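Local structure of aminotransferase (Neisseria meningitidis Z2491, 3JTX) at residues 252-257 against 284-289; 100-105 against 274-279; 192-197 against 225-230. The protein probably catalyses pyridoxal-phosphate-dependent transfer of an amino group between amino acids and 2-oxo acids, as a dimeric class I/II aminotransferase. All coordinates share one frame; numbering follows the deposited sequence.

Contact 1: residues 252-257 against 284-289; sequences LRSGFV and RASIAA
Ser-254 and Ser-286 meet hydroxyl to hydroxyl, with 2.7 Å between Ser-254 OG and Ser-286 OG, and this is the tight part of a small, buried contact between the loop entering strand 255-259 and helix 280-291. Their CA atoms stand 7.1 Å apart, close enough for two short side chains to span the gap. In Ser-286 the OG lies beside the backbone N (chi1 -57°), which lets it reach back to Val-282 O one turn earlier while facing Ser-254. Packing is looser beside this pair. Leu-252 brings CD2 to 3.8 Å from Ser-286 OG, and its other methyl, CD1, stays 4.4 Å from Ala-285 CB. Leu-52 of helix 46-54 covers both Leu-252 and Ala-285, and Leu-59 of the second subunit also packs on Leu-252, so even the looser side faces protein. Arg-253, which does not touch the helix, hydrogen-bonds through NH2 to the phosphate of the pyridoxal-phosphate lysine at position 245. The chemistry therefore implies a polar link within an apolar setting: Ser-286 OG has both a backbone carbonyl and a hydroxyl as partners, and the serine pair ties the helix to the residue directly after Arg-253, which binds the cofactor phosphate.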
loop_
_atom_site.group_PDB
_atom_site.type_symbol
_atom_site.label_atom_id
_atom_site.label_comp_id
_atom_site.label_asym_id
_atom_site.label_seq_id
_atom_site.Cartn_x
_atom_site.Cartn_y
_atom_site.Cartn_z
ATOM N N LEU A 252 12.160 -4.319 1.148
ATOM C CA LEU A 252 12.138 -2.866 1.286
ATOM C C LEU A 252 10.823 -2.273 0.770
ATOM O O LEU A 252 10.387 -1.228 1.244
ATOM C CB LEU A 252 13.348 -2.243 0.587
ATOM C CG LEU A 252 13.565 -0.743 0.789
ATOM C CD1 LEU A 252 13.877 -0.399 2.264
ATOM C CD2 LEU A 252 14.671 -0.258 -0.144
ATOM N N ARG A 253 10.197 -2.960 -0.188
ATOM C CA ARG A 253 8.935 -2.546 -0.807
ATOM C C ARG A 253 9.139 -1.168 -1.419
ATOM O O ARG A 253 8.542 -0.192 -0.954
ATOM C CB ARG A 253 7.745 -2.541 0.187
ATOM C CG ARG A 253 7.584 -3.788 1.037
ATOM C CD ARG A 253 7.626 -5.100 0.224
ATOM N NE ARG A 253 6.671 -5.100 -0.881
ATOM C CZ ARG A 253 6.925 -5.427 -2.151
ATOM N NH1 ARG A 253 8.121 -5.837 -2.563
ATOM N NH2 ARG A 253 5.938 -5.365 -3.038
ATOM N N SER A 254 9.984 -1.104 -2.448
ATOM C CA SER A 254 10.334 0.154 -3.096
ATOM C C SER A 254 10.622 0.028 -4.601
ATOM O O SER A 254 11.433 -0.800 -5.038
ATOM C CB SER A 254 11.544 0.754 -2.387
ATOM O OG SER A 254 11.981 1.951 -3.005
ATOM N N GLY A 255 9.953 0.879 -5.381
ATOM C CA GLY A 255 10.244 1.038 -6.784
ATOM C C GLY A 255 9.766 2.399 -7.250
ATOM O O GLY A 255 9.633 3.340 -6.450
ATOM N N PHE A 256 9.503 2.507 -8.543
ATOM C CA PHE A 256 8.887 3.707 -9.087
ATOM C C PHE A 256 8.114 3.391 -10.348
ATOM O O PHE A 256 8.314 2.341 -10.944
ATOM C CB PHE A 256 9.911 4.833 -9.323
ATOM C CG PHE A 256 10.913 4.570 -10.424
ATOM C CD1 PHE A 256 10.618 4.857 -11.747
ATOM C CD2 PHE A 256 12.174 4.068 -10.124
ATOM C CE1 PHE A 256 11.568 4.649 -12.756
ATOM C CE2 PHE A 256 13.130 3.865 -11.119
ATOM C CZ PHE A 256 12.826 4.158 -12.435
ATOM N N VAL A 257 7.207 4.300 -10.699
ATOM C CA VAL A 257 6.482 4.286 -11.960
ATOM C C VAL A 257 6.886 5.571 -12.695
ATOM O O VAL A 257 7.113 6.608 -12.069
ATOM C CB VAL A 257 4.965 4.189 -11.749
ATOM C CG1 VAL A 257 4.428 5.383 -10.931
ATOM C CG2 VAL A 257 4.240 4.084 -13.086
ATOM N N ARG A 284 15.291 7.288 1.675
ATOM C CA ARG A 284 16.733 7.512 1.776
ATOM C C ARG A 284 17.537 6.270 1.335
ATOM O O ARG A 284 18.528 6.381 0.607
ATOM C CB ARG A 284 17.125 7.909 3.199
ATOM C CG ARG A 284 16.426 9.162 3.721
ATOM C CD ARG A 284 17.079 10.433 3.275
ATOM N NE ARG A 284 16.357 11.584 3.807
ATOM C CZ ARG A 284 16.240 12.755 3.196
ATOM N NH1 ARG A 284 16.813 12.973 2.012
ATOM N NH2 ARG A 284 15.531 13.717 3.767
ATOM N N ALA A 285 17.120 5.107 1.821
ATOM C CA ALA A 285 17.736 3.837 1.450
ATOM C C ALA A 285 17.614 3.622 -0.058
ATOM O O ALA A 285 18.536 3.106 -0.699
ATOM C CB ALA A 285 17.064 2.696 2.224
ATOM N N SER A 286 16.489 4.054 -0.629
ATOM C CA SER A 286 16.223 3.890 -2.055
ATOM C C SER A 286 17.085 4.809 -2.915
ATOM O O SER A 286 17.600 4.381 -3.946
ATOM C CB SER A 286 14.731 4.115 -2.356
ATOM O OG SER A 286 13.930 3.214 -1.585
ATOM N N ILE A 287 17.255 6.057 -2.486
ATOM C CA ILE A 287 18.198 6.975 -3.141
ATOM C C ILE A 287 19.595 6.342 -3.192
ATOM O O ILE A 287 20.232 6.280 -4.261
ATOM C CB ILE A 287 18.261 8.340 -2.417
ATOM C CG1 ILE A 287 16.967 9.128 -2.631
ATOM C CG2 ILE A 287 19.443 9.184 -2.940
ATOM C CD1 ILE A 287 16.763 10.292 -1.638
ATOM N N ALA A 288 20.049 5.830 -2.050
ATOM C CA ALA A 288 21.339 5.137 -1.972
ATOM C C ALA A 288 21.416 3.971 -2.958
ATOM O O ALA A 288 22.453 3.768 -3.598
ATOM C CB ALA A 288 21.606 4.639 -0.544
ATOM N N ALA A 289 20.325 3.216 -3.068
ATOM C CA ALA A 289 20.242 2.076 -3.981
ATOM C C ALA A 289 20.308 2.472 -5.455
ATOM O O ALA A 289 21.111 1.931 -6.200
ATOM C CB ALA A 289 18.948 1.263 -3.711
#

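Contact 2: residues 100-105 against 274-279; sequences SREALF and HGSAMS
The first turns of helix 100-111 face an irregular connection, 274-279, that leaves helix 261-274 and leads into helix 280-291. The backbones stay well apart, 8.3 Å between the CA atoms of Glu-102 and Ser-276, the nearest pair. Gly-275 breaks out of the helix with positive phi (82°), and after Ser-276 the chain is extended through Ala-277 and Met-278, up to Ser-279 at the N-cap position. Across the gap the side chain of Glu-102 does most of the touching. Its chain bends at chi2 (90°), carrying the carboxylate across to the carbon edge of the His-274 ring, where OE1 lies near the ring plane and 3.3 Å from His-274 CE1, with no hydrogen bond between the two side chains. Carboxylate and imidazole planes are 32° apart. The same carboxylate rests against Ser-276, with Glu-102 OE2 3.8 Å from Ser-276 CB. The stronger polar partners of OE2 are Arg-271, in a salt bridge, and the backbone N of Leu-98. Helix 100-111 follows the first strand of the large mixed sheet, and its N-terminal end holds the cofactor phosphate, as in fold-type I aminotransferases: the backbone N atoms of Ser-100 and Arg-101 bind it on the modified lysine at position 245. The imidazole is held at both nitrogens. Ser-276 OG lies in the ring plane, 2.9 Å from His-274 ND1, while a water sits 2.8 Å from His-274 NE2 and donates to Glu-102 O at 2.9 Å, bridging the segments. These two bonds probably fix the rotation of the ring. The site lies in the dimer interface: His-274 meets His-274 of the second subunit, and Glu-102 packs on Gly-275 of that subunit.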
loop_
_atom_site.group_PDB
_atom_site.type_symbol
_atom_site.label_atom_id
_atom_site.label_comp_id
_atom_site.label_asym_id
_atom_site.label_seq_id
_atom_site.Cartn_x
_atom_site.Cartn_y
_atom_site.Cartn_z
ATOM N N SER A 100 6.416 -2.723 -6.914
ATOM C CA SER A 100 5.604 -2.658 -8.128
ATOM C C SER A 100 4.237 -3.325 -7.940
ATOM O O SER A 100 3.280 -2.957 -8.627
ATOM C CB SER A 100 6.342 -3.258 -9.339
ATOM O OG SER A 100 6.537 -4.656 -9.204
ATOM N N ARG A 101 4.116 -4.299 -7.030
ATOM C CA ARG A 101 2.820 -4.986 -6.853
ATOM C C ARG A 101 1.670 -4.010 -6.566
ATOM O O ARG A 101 0.683 -3.970 -7.311
ATOM C CB ARG A 101 2.892 -6.032 -5.734
ATOM C CG ARG A 101 1.545 -6.728 -5.471
ATOM C CD ARG A 101 1.689 -7.939 -4.549
ATOM N NE ARG A 101 2.479 -8.950 -5.236
ATOM C CZ ARG A 101 2.088 -10.191 -5.501
ATOM N NH1 ARG A 101 0.915 -10.668 -5.076
ATOM N NH2 ARG A 101 2.908 -10.976 -6.186
ATOM N N GLU A 102 1.789 -3.214 -5.495
ATOM C CA GLU A 102 0.723 -2.277 -5.138
ATOM C C GLU A 102 0.463 -1.281 -6.266
ATOM O O GLU A 102 -0.677 -0.877 -6.493
ATOM C CB GLU A 102 1.003 -1.560 -3.798
ATOM C CG GLU A 102 2.191 -0.607 -3.796
ATOM C CD GLU A 102 1.862 0.853 -4.176
ATOM O OE1 GLU A 102 0.728 1.157 -4.596
ATOM O OE2 GLU A 102 2.766 1.708 -4.048
ATOM N N ALA A 103 1.527 -0.898 -6.961
ATOM C CA ALA A 103 1.484 0.083 -8.034
ATOM C C ALA A 103 0.702 -0.443 -9.232
ATOM O O ALA A 103 -0.180 0.225 -9.736
ATOM C CB ALA A 103 2.920 0.452 -8.459
ATOM N N LEU A 104 1.014 -1.665 -9.657
ATOM C CA LEU A 104 0.331 -2.276 -10.789
ATOM C C LEU A 104 -1.144 -2.496 -10.444
ATOM O O LEU A 104 -2.033 -2.204 -11.255
ATOM C CB LEU A 104 0.978 -3.625 -11.137
ATOM C CG LEU A 104 2.358 -3.611 -11.784
ATOM C CD1 LEU A 104 3.095 -4.945 -11.543
ATOM C CD2 LEU A 104 2.268 -3.289 -13.290
ATOM N N PHE A 105 -1.399 -3.009 -9.240
ATOM C CA PHE A 105 -2.770 -3.276 -8.803
ATOM C C PHE A 105 -3.611 -2.006 -8.761
ATOM O O PHE A 105 -4.699 -1.937 -9.352
ATOM C CB PHE A 105 -2.793 -3.958 -7.426
ATOM C CG PHE A 105 -4.193 -4.291 -6.959
ATOM C CD1 PHE A 105 -4.780 -5.492 -7.307
ATOM C CD2 PHE A 105 -4.928 -3.383 -6.209
ATOM C CE1 PHE A 105 -6.096 -5.804 -6.907
ATOM C CE2 PHE A 105 -6.246 -3.685 -5.788
ATOM C CZ PHE A 105 -6.825 -4.896 -6.159
ATOM N N HIS A 274 -5.390 6.225 -1.251
ATOM C CA HIS A 274 -5.036 4.794 -1.231
ATOM C C HIS A 274 -3.939 4.496 -0.192
ATOM O O HIS A 274 -3.796 3.350 0.265
ATOM C CB HIS A 274 -4.672 4.419 -2.680
ATOM C CG HIS A 274 -3.919 3.145 -2.866
ATOM N ND1 HIS A 274 -2.557 3.119 -3.113
ATOM C CD2 HIS A 274 -4.353 1.868 -2.998
ATOM C CE1 HIS A 274 -2.180 1.868 -3.325
ATOM N NE2 HIS A 274 -3.248 1.089 -3.246
ATOM N N GLY A 275 -3.193 5.533 0.200
ATOM C CA GLY A 275 -2.305 5.473 1.376
ATOM C C GLY A 275 -0.957 4.827 1.106
ATOM O O GLY A 275 -0.471 4.022 1.916
ATOM N N SER A 276 -0.343 5.207 -0.020
ATOM C CA SER A 276 0.876 4.569 -0.516
ATOM C C SER A 276 2.097 5.510 -0.568
ATOM O O SER A 276 2.932 5.417 -1.453
ATOM C CB SER A 276 0.598 3.904 -1.869
ATOM O OG SER A 276 -0.191 4.722 -2.749
ATOM N N ALA A 277 2.195 6.383 0.426
ATOM C CA ALA A 277 3.327 7.272 0.624
ATOM C C ALA A 277 4.484 6.488 1.262
ATOM O O ALA A 277 4.258 5.619 2.110
ATOM C CB ALA A 277 2.906 8.445 1.535
HETATM N N MSE A 278 5.711 6.779 0.845
HETATM C CA MSE A 278 6.887 5.999 1.276
HETATM C C MSE A 278 7.586 6.567 2.511
HETATM O O MSE A 278 8.014 7.719 2.508
HETATM C CB MSE A 278 7.895 5.935 0.135
HETATM C CG MSE A 278 9.047 4.963 0.364
HETATM SE SE MSE A 278 10.266 4.893 -1.132
HETATM C CE MSE A 278 9.093 3.883 -2.345
ATOM N N SER A 279 7.727 5.736 3.556
ATOM C CA SER A 279 8.571 6.056 4.712
ATOM C C SER A 279 9.832 6.823 4.312
ATOM O O SER A 279 10.571 6.382 3.439
ATOM C CB SER A 279 8.967 4.729 5.376
ATOM O OG SER A 279 9.827 4.926 6.460
HETATM O O HOH W 1 -2.723 -1.407 -4.449
#

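Contact 3: residues 192-197 against 225-230; sequences EVFDLQ and QAAAQL
Phe-194 reaches from helix 187-200 to three residues of 225-230 and carries the whole contact from its side. The segment begins with Glu-192, exposed and leaning on Trp-158, and Val-193, which is buried. At Phe-194 the side chain points toward 225-230, with CG beside the backbone N (chi1 -72°), and the ring bridges a helix pair whose nearest CA atoms, those of Phe-194 and Ala-227, are 8.4 Å apart. One edge of the ring receives the Leu-230 methyl, CD1, nearly in the ring plane and 3.8 Å from Phe-194 CD2. Farther along the ring, Phe-194 CE2 comes within 3.9 Å of Ala-227 N, while the far corner, Phe-194 CZ, lies 4.1 Å from Ala-227 CB. The methyl of Ala-226 is looser, its CB 4.3 Å from Phe-194 CE2. The small alanines let the ring come close to the helix backbone, and Leu-230, the first residue to leave helical phi/psi, borders the ring on the exposed side. Asp-195 follows on the solvent side and Leu-196 turns to Trp-158. Gln-197, again buried, hydrogen-bonds through OE1 to Arg-232 and through NE2 to the backbone O of Phe-202. Nothing polar joins the two segments directly; this is apolar helix packing. Trp-190, one turn earlier on the same helix, meets the Phe-194 ring and also touches Ala-226. Beneath them lies the large mixed sheet: Phe-194 packs on Ile-204 and Leu-237, so helix 187-200 spans the adjacent parallel strands 203-207 and 237-242, and Ala-227, also on Leu-237, brings helix 223-229 onto the second of them.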
loop_
_atom_site.group_PDB
_atom_site.type_symbol
_atom_site.label_atom_id
_atom_site.label_comp_id
_atom_site.label_asym_id
_atom_site.label_seq_id
_atom_site.Cartn_x
_atom_site.Cartn_y
_atom_site.Cartn_z
ATOM N N GLU A 192 5.090 -2.802 -32.942
ATOM C CA GLU A 192 3.785 -3.428 -33.130
ATOM C C GLU A 192 2.756 -2.980 -32.088
ATOM O O GLU A 192 1.629 -2.613 -32.447
ATOM C CB GLU A 192 3.909 -4.948 -33.125
ATOM C CG GLU A 192 2.641 -5.653 -33.569
ATOM C CD GLU A 192 2.806 -7.154 -33.782
ATOM O OE1 GLU A 192 3.828 -7.740 -33.355
ATOM O OE2 GLU A 192 1.871 -7.750 -34.362
ATOM N N VAL A 193 3.137 -3.006 -30.811
ATOM C CA VAL A 193 2.186 -2.636 -29.773
ATOM C C VAL A 193 1.897 -1.129 -29.811
ATOM O O VAL A 193 0.761 -0.717 -29.562
ATOM C CB VAL A 193 2.592 -3.150 -28.366
ATOM C CG1 VAL A 193 3.797 -2.400 -27.800
ATOM C CG2 VAL A 193 1.378 -3.080 -27.417
ATOM N N PHE A 194 2.893 -0.321 -30.176
ATOM C CA PHE A 194 2.683 1.109 -30.334
ATOM C C PHE A 194 1.676 1.395 -31.463
ATOM O O PHE A 194 0.810 2.262 -31.323
ATOM C CB PHE A 194 4.004 1.850 -30.603
ATOM C CG PHE A 194 4.932 1.953 -29.400
ATOM C CD1 PHE A 194 4.445 2.054 -28.097
ATOM C CD2 PHE A 194 6.308 2.012 -29.587
ATOM C CE1 PHE A 194 5.304 2.167 -27.029
ATOM C CE2 PHE A 194 7.168 2.120 -28.514
ATOM C CZ PHE A 194 6.679 2.202 -27.248
ATOM N N ASP A 195 1.796 0.682 -32.578
ATOM C CA ASP A 195 0.860 0.856 -33.677
ATOM C C ASP A 195 -0.561 0.450 -33.239
ATOM O O ASP A 195 -1.531 1.135 -33.573
ATOM C CB ASP A 195 1.317 0.082 -34.915
ATOM C CG ASP A 195 2.573 0.705 -35.590
ATOM O OD1 ASP A 195 2.854 1.900 -35.404
ATOM O OD2 ASP A 195 3.283 -0.002 -36.316
ATOM N N LEU A 196 -0.682 -0.644 -32.490
ATOM C CA LEU A 196 -1.979 -1.035 -31.918
ATOM C C LEU A 196 -2.526 0.043 -30.971
ATOM O O LEU A 196 -3.722 0.353 -30.988
ATOM C CB LEU A 196 -1.885 -2.399 -31.219
ATOM C CG LEU A 196 -1.876 -3.619 -32.154
ATOM C CD1 LEU A 196 -1.343 -4.820 -31.435
ATOM C CD2 LEU A 196 -3.274 -3.898 -32.727
ATOM N N GLN A 197 -1.649 0.646 -30.172
ATOM C CA GLN A 197 -2.045 1.761 -29.319
ATOM C C GLN A 197 -2.596 2.936 -30.133
ATOM O O GLN A 197 -3.611 3.535 -29.756
ATOM C CB GLN A 197 -0.881 2.219 -28.433
ATOM C CG GLN A 197 -1.273 3.267 -27.395
ATOM C CD GLN A 197 -0.117 3.646 -26.491
ATOM O OE1 GLN A 197 0.937 4.063 -26.980
ATOM N NE2 GLN A 197 -0.289 3.469 -25.168
ATOM N N GLN A 225 12.724 3.866 -23.502
ATOM C CA GLN A 225 13.816 3.923 -24.467
ATOM C C GLN A 225 13.349 3.535 -25.880
ATOM O O GLN A 225 13.779 4.123 -26.857
ATOM C CB GLN A 225 14.948 2.983 -24.013
ATOM C CG GLN A 225 16.129 2.893 -24.978
ATOM C CD GLN A 225 17.260 2.050 -24.424
ATOM O OE1 GLN A 225 17.026 0.991 -23.843
ATOM N NE2 GLN A 225 18.501 2.530 -24.593
ATOM N N ALA A 226 12.474 2.536 -25.975
ATOM C CA ALA A 226 11.922 2.110 -27.272
ATOM C C ALA A 226 11.117 3.253 -27.923
ATOM O O ALA A 226 11.257 3.512 -29.123
ATOM C CB ALA A 226 11.049 0.881 -27.110
ATOM N N ALA A 227 10.313 3.945 -27.115
ATOM C CA ALA A 227 9.557 5.102 -27.588
ATOM C C ALA A 227 10.489 6.164 -28.139
ATOM O O ALA A 227 10.289 6.665 -29.255
ATOM C CB ALA A 227 8.703 5.686 -26.470
ATOM N N ALA A 228 11.504 6.509 -27.348
ATOM C CA ALA A 228 12.522 7.484 -27.775
ATOM C C ALA A 228 13.164 7.073 -29.100
ATOM O O ALA A 228 13.242 7.872 -30.034
ATOM C CB ALA A 228 13.591 7.644 -26.678
ATOM N N GLN A 229 13.605 5.819 -29.184
ATOM C CA GLN A 229 14.275 5.314 -30.378
ATOM C C GLN A 229 13.386 5.314 -31.618
ATOM O O GLN A 229 13.882 5.492 -32.730
ATOM C CB GLN A 229 14.889 3.932 -30.124
ATOM C CG GLN A 229 16.163 4.008 -29.228
ATOM C CD GLN A 229 16.775 2.628 -28.902
ATOM O OE1 GLN A 229 16.473 1.631 -29.547
ATOM N NE2 GLN A 229 17.632 2.586 -27.889
ATOM N N LEU A 230 12.081 5.154 -31.419
ATOM C CA LEU A 230 11.117 5.162 -32.509
ATOM C C LEU A 230 10.461 6.539 -32.719
ATOM O O LEU A 230 9.559 6.666 -33.520
ATOM C CB LEU A 230 10.053 4.088 -32.240
ATOM C CG LEU A 230 10.537 2.634 -32.278
ATOM C CD1 LEU A 230 9.442 1.691 -31.758
ATOM C CD2 LEU A 230 10.976 2.237 -33.674
#

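How the contacts relate
From the N terminus, the chain first enters contact 2 at 100-105, just after strand 94-97. It then builds most of the large mixed sheet, and on the way contact 3 opens at 192-197 and closes at 225-230, a short excursion lying wholly within the long loop of contact 2. Contact 1 opens at 252-257, before contact 2 closes at 274-279, and itself closes at 284-289, so contacts 1 and 2 cross. These two touch through Met-278, a selenomethionine whose CE lies 3.5 Å from Ser-254 OG, and join phosphate-binding elements to helix 280-291 and to the connection 274-279, which lies at the dimer interface. Contact 3, about 28 Å from contact 1 between centres, ties together two helices packed on the sheet.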